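Local coordinates for pyridine synthase TbtD (Thermobispora bispora, PDB 5WA4), which probably catalyses the formal [4+2] aza-cycloaddition that builds the pyridine core of the thiopeptide antibiotic thiomuracin, and binds the leader peptide of its precursor, at residues V15-L25 against Y82-M91; F37-L47 against L56-R64. All coordinates share one frame; numbering follows the deposited sequence.

From the N terminus, strand 9-16 leads through a turn into helix 22-35, which is followed by the hairpin of strands 44-49 and 55-62 and then by helix 64-85. Contact 1 closes this whole loop: the turn after the first strand, together with the start of helix 22-35, meets the end of helix 64-85 and the chain that leaves it. Contact 2, the hairpin pairing, is nested inside that loop. Their centres are about 21 Å apart, yet they touch, because strands 9-16 and 55-62 are neighbours in one antiparallel sheet; M22 and L25 of contact 1 pack on L56 of contact 2. Contact 1 joins helix ends; contact 2 pairs strands, with F37 leaning on helix 64-85.

Contact 1. Residues V15-L25 against Y82-M91; sequences VDYHAGPMDDL and YLRARPSPGM
Y17 and Y82 meet through their hydroxyls, with Y17 OH hydrogen-bonded to Y82 OH at 2.6 Å. With chi1 at 177°, the Y82 ring extends from the last turn of its helix toward 15-25. The two ring planes meet obliquely, at 64°. R86 O sits at the edge of the Y17 ring and in its plane, 2.9 Å from Y17 OH, where the chain has just left helical geometry. L25 CA covers one face of Y82 in a CH-pi contact, 3.9 Å from the ring centroid, and R86 CB lies over the opposite face. Tyrosine suits both places, offering an apolar face and a polar tip. G20 presses its CA on a face of Y17, an approach that its lack of a side chain allows.

To one side, D24 OD2 forms a salt bridge with R86 NH2 at 2.8 Å, the carboxylate turned 61° from the guanidinium. To the other, A19 N donates to S88 OG over 3.0 Å. Farther out, D120 bonds both S88 OG and H18 N, bridging 82-91 and the turn of 15-25, while N121 receives S88 N. D24 OD1 meets R159.

The contact thus joins the strand-to-helix turn to the end of helix 64-85 by polar links flanking an aromatic pair. With an arginine at each carboxylate oxygen, D24 is probably held as the anion, and the S88 hydroxyl is probably kept in one rotation by A19 N and D120.

Contact 2. Residues F37-L47 against L56-R64; sequences FAAQAPMAYFL and LRIYVSTTR
Y45 and Y59 form the tightly packed part of this antiparallel hairpin. They are a hydrogen-bonded pair: Y45 N reaches Y59 O at 3.0 Å, and Y59 N returns to Y45 O at 2.8 Å. Their rings are nearly parallel, 23° apart, but offset so that only their rims meet. Y59 CD2 stands over a face of Y45, 3.4 Å from Y45 CE2, and Y45 OH comes over a face of Y59. One torsion explains this: Y45 CG sits between its N and carbonyl carbon (chi1 76°), bringing the ring across toward the neighbouring strand. L47 CD1 adds a methyl against Y59 CE2 at 3.5 Å. Y144 of helix 135-159 covers Y45 and L47.

A44, F46, I58 and V60 point to the other face of the sheet, toward helices 22-35 and 64-85. Here V60 CG1 lies 3.9 Å from both F37 CE1 and A41 CB, small and branched residues filling the space beside a ring; F37 also packs on V71 and A74 of helix 64-85.

The solvent side is looser. S61 N still donates to M43 O at 3.1 Å, but S61 OG reaches the same oxygen only weakly. At the other end the R57 guanidinium makes a long, weak ion pair with E110, although its backbone pairs firmly, R57 N to L47 O at 2.6 Å and L47 N to R57 O at 2.8 Å.

Backbone bonds thus set the register of this hairpin, whose strand 44-49 is the outermost on its side of the sheet; helices cover both faces, while the partly exposed S61, T62 and R57 place hydroxyls and charge where water can reach them.

Contact 1. Residues V15-L25 against Y82-M91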
loop_
_atom_site.group_PDB
_atom_site.type_symbol
_atom_site.label_atom_id
_atom_site.label_comp_id
_atom_site.label_asym_id
_atom_site.label_seq_id
_atom_site.Cartn_x
_atom_site.Cartn_y
_atom_site.Cartn_z
ATOM N N VAL E 15 18.239 -2.845 -40.455
ATOM C CA VAL E 15 19.123 -1.839 -41.050
ATOM C C VAL E 15 19.796 -0.927 -40.012
ATOM O O VAL E 15 19.169 0.019 -39.537
ATOM C CB VAL E 15 18.345 -0.921 -42.012
ATOM C CG1 VAL E 15 19.298 -0.000 -42.764
ATOM C CG2 VAL E 15 17.489 -1.745 -42.952
ATOM N N ASP E 16 21.061 -1.182 -39.679
ATOM C CA ASP E 16 21.793 -0.337 -38.721
ATOM C C ASP E 16 22.223 1.019 -39.303
ATOM O O ASP E 16 22.783 1.095 -40.396
ATOM C CB ASP E 16 23.032 -1.071 -38.196
ATOM C CG ASP E 16 22.682 -2.291 -37.360
ATOM O OD1 ASP E 16 22.481 -3.385 -37.939
ATOM O OD2 ASP E 16 22.627 -2.162 -36.125
ATOM N N TYR E 17 21.973 2.088 -38.558
ATOM C CA TYR E 17 22.294 3.423 -39.035
ATOM C C TYR E 17 22.420 4.359 -37.836
ATOM O O TYR E 17 21.599 5.244 -37.628
ATOM C CB TYR E 17 21.214 3.877 -39.998
ATOM C CG TYR E 17 21.562 5.001 -40.938
ATOM C CD1 TYR E 17 22.605 4.892 -41.854
ATOM C CD2 TYR E 17 20.800 6.160 -40.943
ATOM C CE1 TYR E 17 22.887 5.926 -42.725
ATOM C CE2 TYR E 17 21.068 7.205 -41.807
ATOM C CZ TYR E 17 22.104 7.089 -42.702
ATOM O OH TYR E 17 22.335 8.155 -43.554
ATOM N N HIS E 18 23.470 4.138 -37.053
ATOM C CA HIS E 18 23.609 4.722 -35.721
ATOM C C HIS E 18 23.516 6.248 -35.614
ATOM O O HIS E 18 22.648 6.774 -34.912
ATOM C CB HIS E 18 24.936 4.259 -35.122
ATOM C CG HIS E 18 25.056 2.769 -35.036
ATOM N ND1 HIS E 18 26.264 2.126 -34.880
ATOM C CD2 HIS E 18 24.113 1.803 -35.078
ATOM C CE1 HIS E 18 26.059 0.821 -34.832
ATOM N NE2 HIS E 18 24.766 0.595 -34.947
ATOM N N ALA E 19 24.410 6.974 -36.275
ATOM C CA ALA E 19 24.475 8.410 -36.051
ATOM C C ALA E 19 24.091 9.162 -37.297
ATOM O O ALA E 19 24.187 10.390 -37.354
ATOM C CB ALA E 19 25.868 8.822 -35.590
ATOM N N GLY E 20 23.668 8.421 -38.309
ATOM C CA GLY E 20 23.249 9.054 -39.545
ATOM C C GLY E 20 21.882 9.702 -39.424
ATOM O O GLY E 20 21.163 9.467 -38.449
ATOM N N PRO E 21 21.517 10.530 -40.411
ATOM C CA PRO E 21 20.164 11.105 -40.467
ATOM C C PRO E 21 19.109 10.035 -40.798
ATOM O O PRO E 21 19.002 9.596 -41.949
ATOM C CB PRO E 21 20.269 12.158 -41.578
ATOM C CG PRO E 21 21.426 11.716 -42.420
ATOM C CD PRO E 21 22.384 11.002 -41.505
ATOM N N MET E 22 18.349 9.619 -39.784
ATOM C CA MET E 22 17.351 8.556 -39.932
ATOM C C MET E 22 16.214 8.962 -40.873
ATOM O O MET E 22 15.833 8.169 -41.737
ATOM C CB MET E 22 16.798 8.163 -38.560
ATOM C CG MET E 22 15.906 6.926 -38.533
ATOM S SD MET E 22 16.714 5.390 -39.036
ATOM C CE MET E 22 17.818 5.048 -37.673
ATOM N N ASP E 23 15.687 10.186 -40.731
ATOM C CA ASP E 23 14.608 10.671 -41.629
ATOM C C ASP E 23 15.014 10.557 -43.109
ATOM O O ASP E 23 14.157 10.536 -43.994
ATOM C CB ASP E 23 14.212 12.137 -41.320
ATOM C CG ASP E 23 13.229 12.271 -40.140
ATOM O OD1 ASP E 23 13.103 11.327 -39.339
ATOM O OD2 ASP E 23 12.598 13.340 -39.976
ATOM N N ASP E 24 16.324 10.490 -43.374
ATOM C CA ASP E 24 16.829 10.455 -44.747
ATOM C C ASP E 24 16.901 9.036 -45.260
ATOM O O ASP E 24 16.582 8.777 -46.421
ATOM C CB ASP E 24 18.217 11.113 -44.858
ATOM C CG ASP E 24 18.148 12.630 -45.067
ATOM O OD1 ASP E 24 17.226 13.123 -45.772
ATOM O OD2 ASP E 24 19.032 13.317 -44.507
ATOM N N LEU E 25 17.340 8.123 -44.400
ATOM C CA LEU E 25 17.361 6.706 -44.743
ATOM C C LEU E 25 15.959 6.232 -45.088
ATOM O O LEU E 25 15.773 5.395 -45.972
ATOM C CB LEU E 25 17.933 5.874 -43.594
ATOM C CG LEU E 25 17.671 4.361 -43.591
ATOM C CD1 LEU E 25 18.280 3.655 -44.784
ATOM C CD2 LEU E 25 18.211 3.766 -42.319
ATOM N N TYR E 82 21.802 3.315 -50.583
ATOM C CA TYR E 82 21.822 4.482 -49.713
ATOM C C TYR E 82 23.008 4.397 -48.767
ATOM O O TYR E 82 23.711 5.387 -48.537
ATOM C CB TYR E 82 20.525 4.605 -48.918
ATOM C CG TYR E 82 20.519 5.761 -47.937
ATOM C CD1 TYR E 82 21.071 5.632 -46.661
ATOM C CD2 TYR E 82 19.963 6.984 -48.286
ATOM C CE1 TYR E 82 21.068 6.687 -45.773
ATOM C CE2 TYR E 82 19.958 8.049 -47.397
ATOM C CZ TYR E 82 20.513 7.896 -46.146
ATOM O OH TYR E 82 20.505 8.949 -45.266
ATOM N N LEU E 83 23.222 3.203 -48.224
ATOM C CA LEU E 83 24.239 2.977 -47.202
ATOM C C LEU E 83 25.636 3.328 -47.685
ATOM O O LEU E 83 26.446 3.848 -46.927
ATOM C CB LEU E 83 24.171 1.521 -46.724
ATOM C CG LEU E 83 23.301 1.277 -45.478
ATOM C CD1 LEU E 83 21.962 1.964 -45.591
ATOM C CD2 LEU E 83 23.057 -0.213 -45.321
ATOM N N ARG E 84 25.903 3.062 -48.957
ATOM C CA ARG E 84 27.191 3.395 -49.549
ATOM C C ARG E 84 27.280 4.903 -49.790
ATOM O O ARG E 84 28.316 5.523 -49.550
ATOM C CB ARG E 84 27.388 2.626 -50.854
ATOM C CG ARG E 84 28.662 1.786 -50.906
ATOM C CD ARG E 84 28.342 0.283 -50.856
ATOM N NE ARG E 84 27.289 -0.068 -51.809
ATOM C CZ ARG E 84 26.658 -1.239 -51.852
ATOM N NH1 ARG E 84 26.987 -2.219 -51.012
ATOM N NH2 ARG E 84 25.710 -1.435 -52.762
ATOM N N ALA E 85 26.171 5.486 -50.238
ATOM C CA ALA E 85 26.120 6.887 -50.646
ATOM C C ALA E 85 26.141 7.898 -49.488
ATOM O O ALA E 85 26.697 8.979 -49.634
ATOM C CB ALA E 85 24.884 7.118 -51.507
ATOM N N ARG E 86 25.514 7.570 -48.360
ATOM C CA ARG E 86 25.479 8.481 -47.213
ATOM C C ARG E 86 25.708 7.754 -45.881
ATOM O O ARG E 86 24.890 7.865 -44.967
ATOM C CB ARG E 86 24.139 9.233 -47.158
ATOM C CG ARG E 86 23.796 10.041 -48.417
ATOM C CD ARG E 86 23.789 11.558 -48.170
ATOM N NE ARG E 86 22.487 12.100 -47.778
ATOM C CZ ARG E 86 22.290 12.884 -46.719
ATOM N NH1 ARG E 86 23.308 13.199 -45.933
ATOM N NH2 ARG E 86 21.077 13.345 -46.436
ATOM N N PRO E 87 26.834 7.034 -45.744
ATOM C CA PRO E 87 26.993 6.157 -44.576
ATOM C C PRO E 87 27.106 6.884 -43.242
ATOM O O PRO E 87 27.713 7.951 -43.141
ATOM C CB PRO E 87 28.289 5.398 -44.879
ATOM C CG PRO E 87 29.044 6.303 -45.738
ATOM C CD PRO E 87 28.044 7.055 -46.578
ATOM N N SER E 88 26.514 6.270 -42.225
ATOM C CA SER E 88 26.518 6.786 -40.870
ATOM C C SER E 88 27.929 6.809 -40.328
ATOM O O SER E 88 28.665 5.842 -40.517
ATOM C CB SER E 88 25.620 5.925 -39.981
ATOM O OG SER E 88 25.994 6.007 -38.614
ATOM N N PRO E 89 28.301 7.905 -39.638
ATOM C CA PRO E 89 29.618 8.104 -39.019
ATOM C C PRO E 89 29.954 6.995 -38.051
ATOM O O PRO E 89 30.977 6.319 -38.168
ATOM C CB PRO E 89 29.463 9.410 -38.238
ATOM C CG PRO E 89 28.229 10.036 -38.757
ATOM C CD PRO E 89 27.343 8.940 -39.228
ATOM N N GLY E 90 29.055 6.829 -37.088
ATOM C CA GLY E 90 29.264 5.939 -35.971
ATOM C C GLY E 90 28.938 6.678 -34.683
ATOM O O GLY E 90 28.951 7.914 -34.624
ATOM N N MET E 91 28.601 5.915 -33.654
ATOM C CA MET E 91 28.428 6.484 -32.328
ATOM C C MET E 91 29.817 6.522 -31.693
ATOM O O MET E 91 30.705 5.782 -32.117
ATOM C CB MET E 91 27.455 5.645 -31.500
ATOM C CG MET E 91 26.416 6.450 -30.748
ATOM S SD MET E 91 25.087 7.010 -31.817
ATOM C CE MET E 91 24.289 8.226 -30.760
#

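Contact 2. Residues F37-L47 against L56-R64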
loop_
_atom_site.group_PDB
_atom_site.type_symbol
_atom_site.label_atom_id
_atom_site.label_comp_id
_atom_site.label_asym_id
_atom_site.label_seq_id
_atom_site.Cartn_x
_atom_site.Cartn_y
_atom_site.Cartn_z
ATOM N N PHE E 37 8.907 -2.995 -55.118
ATOM C CA PHE E 37 8.183 -4.264 -55.107
ATOM C C PHE E 37 6.715 -4.108 -54.668
ATOM O O PHE E 37 6.108 -5.059 -54.182
ATOM C CB PHE E 37 8.900 -5.282 -54.211
ATOM C CG PHE E 37 9.094 -4.824 -52.788
ATOM C CD1 PHE E 37 8.015 -4.758 -51.899
ATOM C CD2 PHE E 37 10.358 -4.519 -52.314
ATOM C CE1 PHE E 37 8.189 -4.347 -50.588
ATOM C CE2 PHE E 37 10.542 -4.113 -50.993
ATOM C CZ PHE E 37 9.455 -4.030 -50.131
ATOM N N ALA E 38 6.156 -2.914 -54.857
ATOM C CA ALA E 38 4.815 -2.580 -54.351
ATOM C C ALA E 38 3.634 -3.144 -55.164
ATOM O O ALA E 38 2.490 -3.049 -54.734
ATOM C CB ALA E 38 4.671 -1.067 -54.245
ATOM N N ALA E 39 3.896 -3.693 -56.345
ATOM C CA ALA E 39 2.863 -4.430 -57.063
ATOM C C ALA E 39 2.771 -5.841 -56.483
ATOM O O ALA E 39 1.691 -6.436 -56.413
ATOM C CB ALA E 39 3.164 -4.479 -58.550
ATOM N N GLN E 40 3.918 -6.356 -56.043
ATOM C CA GLN E 40 4.046 -7.742 -55.616
ATOM C C GLN E 40 3.831 -7.905 -54.105
ATOM O O GLN E 40 3.242 -8.900 -53.648
ATOM C CB GLN E 40 5.423 -8.283 -56.011
ATOM C CG GLN E 40 5.745 -8.200 -57.507
ATOM C CD GLN E 40 6.077 -6.774 -57.984
ATOM O OE1 GLN E 40 6.679 -5.978 -57.251
ATOM N NE2 GLN E 40 5.690 -6.453 -59.221
ATOM N N ALA E 41 4.316 -6.933 -53.333
ATOM C CA ALA E 41 4.187 -6.965 -51.879
ATOM C C ALA E 41 3.761 -5.615 -51.328
ATOM O O ALA E 41 4.578 -4.887 -50.768
ATOM C CB ALA E 41 5.479 -7.385 -51.255
ATOM N N PRO E 42 2.477 -5.271 -51.480
ATOM C CA PRO E 42 1.969 -3.967 -51.015
ATOM C C PRO E 42 1.980 -3.829 -49.496
ATOM O O PRO E 42 1.771 -2.733 -48.955
ATOM C CB PRO E 42 0.530 -3.936 -51.551
ATOM C CG PRO E 42 0.147 -5.404 -51.687
ATOM C CD PRO E 42 1.425 -6.090 -52.112
ATOM N N MET E 43 2.236 -4.941 -48.821
ATOM C CA MET E 43 2.090 -5.009 -47.384
ATOM C C MET E 43 3.434 -4.876 -46.669
ATOM O O MET E 43 4.116 -5.869 -46.369
ATOM C CB MET E 43 1.406 -6.316 -47.002
ATOM C CG MET E 43 0.649 -6.257 -45.689
ATOM S SD MET E 43 -0.780 -5.181 -45.783
ATOM C CE MET E 43 -1.344 -5.262 -44.086
ATOM N N ALA E 44 3.815 -3.641 -46.388
ATOM C CA ALA E 44 5.081 -3.405 -45.725
ATOM C C ALA E 44 5.001 -2.255 -44.721
ATOM O O ALA E 44 4.106 -1.395 -44.793
ATOM C CB ALA E 44 6.151 -3.137 -46.753
ATOM N N TYR E 45 5.934 -2.269 -43.769
ATOM C CA TYR E 45 6.100 -1.167 -42.833
ATOM C C TYR E 45 7.454 -1.257 -42.141
ATOM O O TYR E 45 8.119 -2.305 -42.163
ATOM C CB TYR E 45 4.949 -1.127 -41.805
ATOM C CG TYR E 45 4.984 -2.154 -40.682
ATOM C CD1 TYR E 45 4.459 -3.433 -40.858
ATOM C CD2 TYR E 45 5.483 -1.827 -39.423
ATOM C CE1 TYR E 45 4.459 -4.372 -39.814
ATOM C CE2 TYR E 45 5.483 -2.761 -38.373
ATOM C CZ TYR E 45 4.969 -4.032 -38.578
ATOM O OH TYR E 45 4.963 -4.956 -37.548
ATOM N N PHE E 46 7.868 -0.142 -41.547
ATOM C CA PHE E 46 9.141 -0.085 -40.847
ATOM C C PHE E 46 8.930 0.512 -39.465
ATOM O O PHE E 46 7.964 1.248 -39.239
ATOM C CB PHE E 46 10.193 0.724 -41.652
ATOM C CG PHE E 46 9.688 2.053 -42.165
ATOM C CD1 PHE E 46 9.878 3.209 -41.441
ATOM C CD2 PHE E 46 9.001 2.134 -43.368
ATOM C CE1 PHE E 46 9.406 4.420 -41.906
ATOM C CE2 PHE E 46 8.521 3.351 -43.839
ATOM C CZ PHE E 46 8.722 4.490 -43.107
ATOM N N LEU E 47 9.834 0.175 -38.549
ATOM C CA LEU E 47 9.875 0.784 -37.227
ATOM C C LEU E 47 11.302 1.194 -36.805
ATOM O O LEU E 47 12.297 0.542 -37.196
ATOM C CB LEU E 47 9.313 -0.187 -36.188
ATOM C CG LEU E 47 7.875 -0.678 -36.344
ATOM C CD1 LEU E 47 7.645 -1.878 -35.449
ATOM C CD2 LEU E 47 6.879 0.435 -36.049
ATOM N N LEU E 56 16.641 0.510 -37.933
ATOM C CA LEU E 56 15.319 0.379 -38.508
ATOM C C LEU E 56 14.978 -1.077 -38.583
ATOM O O LEU E 56 15.840 -1.910 -38.866
ATOM C CB LEU E 56 15.227 1.008 -39.899
ATOM C CG LEU E 56 15.049 2.521 -39.918
ATOM C CD1 LEU E 56 14.448 3.007 -41.243
ATOM C CD2 LEU E 56 14.196 2.942 -38.719
ATOM N N ARG E 57 13.712 -1.375 -38.308
ATOM C CA ARG E 57 13.191 -2.722 -38.455
ATOM C C ARG E 57 12.249 -2.704 -39.637
ATOM O O ARG E 57 11.260 -1.956 -39.624
ATOM C CB ARG E 57 12.494 -3.181 -37.168
ATOM C CG ARG E 57 13.293 -4.200 -36.389
ATOM C CD ARG E 57 13.855 -3.672 -35.084
ATOM N NE ARG E 57 12.966 -3.856 -33.940
ATOM C CZ ARG E 57 13.285 -4.474 -32.798
ATOM N NH1 ARG E 57 14.478 -5.027 -32.615
ATOM N NH2 ARG E 57 12.380 -4.569 -31.840
ATOM N N ILE E 58 12.568 -3.476 -40.678
ATOM C CA ILE E 58 11.659 -3.566 -41.829
ATOM C C ILE E 58 10.828 -4.868 -41.818
ATOM O O ILE E 58 11.357 -5.980 -41.666
ATOM C CB ILE E 58 12.416 -3.454 -43.177
ATOM C CG1 ILE E 58 13.007 -2.051 -43.340
ATOM C CG2 ILE E 58 11.475 -3.730 -44.352
ATOM C CD1 ILE E 58 14.137 -1.997 -44.310
ATOM N N TYR E 59 9.518 -4.709 -41.969
ATOM C CA TYR E 59 8.622 -5.852 -42.047
ATOM C C TYR E 59 7.952 -5.881 -43.411
ATOM O O TYR E 59 7.334 -4.903 -43.807
ATOM C CB TYR E 59 7.565 -5.782 -40.944
ATOM C CG TYR E 59 8.134 -5.716 -39.539
ATOM C CD1 TYR E 59 8.511 -6.868 -38.863
ATOM C CD2 TYR E 59 8.308 -4.491 -38.900
ATOM C CE1 TYR E 59 9.032 -6.800 -37.579
ATOM C CE2 TYR E 59 8.826 -4.412 -37.626
ATOM C CZ TYR E 59 9.186 -5.564 -36.966
ATOM O OH TYR E 59 9.702 -5.475 -35.691
ATOM N N VAL E 60 8.093 -6.987 -44.137
ATOM C CA VAL E 60 7.321 -7.188 -45.369
ATOM C C VAL E 60 6.622 -8.554 -45.356
ATOM O O VAL E 60 7.185 -9.553 -44.891
ATOM C CB VAL E 60 8.200 -7.080 -46.625
ATOM C CG1 VAL E 60 7.329 -6.953 -47.869
ATOM C CG2 VAL E 60 9.121 -5.883 -46.524
ATOM N N SER E 61 5.384 -8.614 -45.839
ATOM C CA SER E 61 4.689 -9.903 -45.819
ATOM C C SER E 61 4.397 -10.441 -47.209
ATOM O O SER E 61 3.516 -9.945 -47.914
ATOM C CB SER E 61 3.387 -9.820 -45.013
ATOM O OG SER E 61 2.508 -8.854 -45.531
ATOM N N THR E 62 5.172 -11.455 -47.582
ATOM C CA THR E 62 4.931 -12.271 -48.769
ATOM C C THR E 62 5.448 -13.677 -48.520
ATOM O O THR E 62 5.763 -14.032 -47.391
ATOM C CB THR E 62 5.608 -11.696 -50.041
ATOM O OG1 THR E 62 6.794 -10.980 -49.672
ATOM C CG2 THR E 62 4.656 -10.798 -50.826
ATOM N N THR E 63 5.531 -14.468 -49.586
ATOM C CA THR E 63 6.094 -15.817 -49.531
ATOM C C THR E 63 7.608 -15.795 -49.595
ATOM O O THR E 63 8.203 -14.740 -49.795
ATOM C CB THR E 63 5.594 -16.668 -50.687
ATOM O OG1 THR E 63 5.728 -15.920 -51.905
ATOM C CG2 THR E 63 4.132 -17.034 -50.468
ATOM N N ARG E 64 8.236 -16.959 -49.453
ATOM C CA ARG E 64 9.692 -17.012 -49.542
ATOM C C ARG E 64 10.094 -16.851 -51.008
ATOM O O ARG E 64 11.190 -16.386 -51.318
ATOM C CB ARG E 64 10.245 -18.320 -48.948
ATOM C CG ARG E 64 11.623 -18.737 -49.470
ATOM C CD ARG E 64 12.121 -20.003 -48.797
ATOM N NE ARG E 64 12.097 -21.140 -49.719
ATOM C CZ ARG E 64 12.493 -22.376 -49.417
ATOM N NH1 ARG E 64 12.946 -22.665 -48.201
ATOM N NH2 ARG E 64 12.427 -23.332 -50.337
#